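Local coordinates for sensor protein (Pseudomonas syringae pv. tomato, PDB 2R8R) that probably acts as an ATP-dependent histidine kinase sensor of a two-component system, this piece being its N-terminal KdpD domain of the P-loop NTPase clan, at residues L80-S86 with A116-V120. Numbering follows the deposited sequence.
Sequences LLKAAPS and AGIDV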
loop_
_atom_site.group_PDB
_atom_site.type_symbol
_atom_site.label_atom_id
_atom_site.label_comp_id
_atom_site.label_asym_id
_atom_site.label_seq_id
_atom_site.Cartn_x
_atom_site.Cartn_y
_atom_site.Cartn_z
ATOM N N LEU A 80 5.681 16.818 5.409
ATOM C CA LEU A 80 6.168 16.406 4.096
ATOM C C LEU A 80 6.029 17.549 3.093
ATOM O O LEU A 80 6.888 17.740 2.239
ATOM C CB LEU A 80 5.442 15.131 3.584
ATOM C CG LEU A 80 5.716 13.816 4.348
ATOM C CD1 LEU A 80 4.663 12.760 4.034
ATOM C CD2 LEU A 80 7.138 13.304 4.169
ATOM N N LEU A 81 4.949 18.307 3.188
ATOM C CA LEU A 81 4.704 19.405 2.260
ATOM C C LEU A 81 5.699 20.512 2.532
ATOM O O LEU A 81 6.172 21.164 1.602
ATOM C CB LEU A 81 3.275 19.937 2.360
ATOM C CG LEU A 81 2.191 19.037 1.776
ATOM C CD1 LEU A 81 0.808 19.424 2.323
ATOM C CD2 LEU A 81 2.190 19.056 0.231
ATOM N N LYS A 82 6.037 20.695 3.808
ATOM C CA LYS A 82 7.002 21.711 4.190
ATOM C C LYS A 82 8.426 21.369 3.741
ATOM O O LYS A 82 9.125 22.221 3.176
ATOM C CB LYS A 82 6.948 21.977 5.689
ATOM C CG LYS A 82 5.815 22.939 6.098
ATOM C CD LYS A 82 5.968 23.449 7.580
ATOM C CE LYS A 82 4.623 24.000 8.198
ATOM N NZ LYS A 82 3.740 22.917 8.793
ATOM N N ALA A 83 8.851 20.135 3.984
ATOM C CA ALA A 83 10.193 19.684 3.603
ATOM C C ALA A 83 10.352 19.556 2.078
ATOM O O ALA A 83 11.462 19.623 1.550
ATOM C CB ALA A 83 10.487 18.377 4.275
ATOM N N ALA A 84 9.227 19.340 1.395
ATOM C CA ALA A 84 9.160 19.125 -0.055
ATOM C C ALA A 84 10.217 18.172 -0.625
ATOM O O ALA A 84 11.028 18.576 -1.442
ATOM C CB ALA A 84 9.206 20.476 -0.801
ATOM N N PRO A 85 10.183 16.889 -0.232
ATOM C CA PRO A 85 11.114 15.935 -0.847
ATOM C C PRO A 85 10.783 15.735 -2.326
ATOM O O PRO A 85 9.711 16.142 -2.830
ATOM C CB PRO A 85 10.836 14.592 -0.099
ATOM C CG PRO A 85 9.895 14.884 0.951
ATOM C CD PRO A 85 9.241 16.226 0.678
ATOM N N SER A 86 11.678 15.078 -3.018
ATOM C CA SER A 86 11.440 14.822 -4.417
ATOM C C SER A 86 10.484 13.611 -4.608
ATOM O O SER A 86 9.652 13.632 -5.525
ATOM C CB SER A 86 12.770 14.624 -5.101
ATOM O OG SER A 86 12.606 14.020 -6.349
ATOM N N ALA A 116 1.716 19.367 -5.253
ATOM C CA ALA A 116 2.892 20.134 -4.813
ATOM C C ALA A 116 4.154 19.765 -5.583
ATOM O O ALA A 116 5.212 20.308 -5.310
ATOM C CB ALA A 116 3.132 19.965 -3.292
ATOM N N GLY A 117 4.044 18.864 -6.554
ATOM C CA GLY A 117 5.155 18.475 -7.399
ATOM C C GLY A 117 6.011 17.360 -6.819
ATOM O O GLY A 117 7.093 17.089 -7.305
ATOM N N ILE A 118 5.540 16.736 -5.748
ATOM C CA ILE A 118 6.255 15.646 -5.098
ATOM C C ILE A 118 5.833 14.329 -5.775
ATOM O O ILE A 118 4.641 14.036 -5.928
ATOM C CB ILE A 118 5.976 15.644 -3.549
ATOM C CG1 ILE A 118 6.401 17.008 -2.943
ATOM C CG2 ILE A 118 6.675 14.430 -2.807
ATOM C CD1 ILE A 118 5.793 17.291 -1.557
ATOM N N ASP A 119 6.819 13.546 -6.194
ATOM C CA ASP A 119 6.561 12.195 -6.695
ATOM C C ASP A 119 6.160 11.285 -5.545
ATOM O O ASP A 119 6.623 11.453 -4.410
ATOM C CB ASP A 119 7.814 11.619 -7.394
ATOM C CG ASP A 119 8.207 12.399 -8.649
ATOM O OD1 ASP A 119 7.322 12.867 -9.403
ATOM O OD2 ASP A 119 9.420 12.527 -8.884
ATOM N N VAL A 120 5.293 10.323 -5.847
ATOM C CA VAL A 120 4.846 9.356 -4.878
ATOM C C VAL A 120 4.921 7.918 -5.385
ATOM O O VAL A 120 4.490 7.612 -6.503
ATOM C CB VAL A 120 3.408 9.656 -4.353
ATOM C CG1 VAL A 120 3.002 8.554 -3.375
ATOM C CG2 VAL A 120 3.319 11.060 -3.664
HETATM O O HOH W 1 9.491 15.727 -7.448
#
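Ile-118 makes most of the apolar contact, packing on Ala-84 and Pro-85. Its side chain lies across the turn that follows helix 77-83. CG1 stands anti to its own carbonyl carbon (chi1 -58°), and CD1 is anti to CA, which carries the tip of the side chain to the end of helix 77-83. There CD1 meets the CA of Ala-84 at 4.1 Å and the Pro-85 ring carbon CD at 4.2 Å. It also lies 4.0 Å from the carbonyl O of Leu-80, an oxygen already bonded to the amide N of Ala-84. Nearer the backbone, CG1 and CG2 both rest against the carbonyl O of Pro-85, CG1 at 3.4 Å. Leu-113 of helix 106-115 and Val-88 of strand 87-90 pack on the same isoleucine. A smaller apolar touch lies further out, where the methyl CD2 of Leu-81 meets CB of Ala-116 at 3.8 Å.

The two segments lead from helices into neighbouring parallel strands, 87-90 and 119-125. These belong to a five-stranded sheet of order 2-3-4-1-5, consistent with the P-loop NTPase clan. Each strand follows a helix after a short turn. Ala-84 leaves its helix with positive phi, and Gly-117 closes helix 106-115 with a Schellman motif.

Polar contacts gather at the strand starts. The amide N of Asp-119 donates to the carbonyl O of Ser-86 at 2.9 Å. The bond is bent, 148° at the hydrogen, and the donor is tilted 30° from the carbonyl plane. Water 1 also donates to this oxygen, so a second donor reaches it. The same water donates to the carbonyl O of Gly-117 at 2.8 Å and so bridges the segments. One carboxylate oxygen of Asp-119, OD1, accepts from the backbone N of Arg-6, just before strand 7-12.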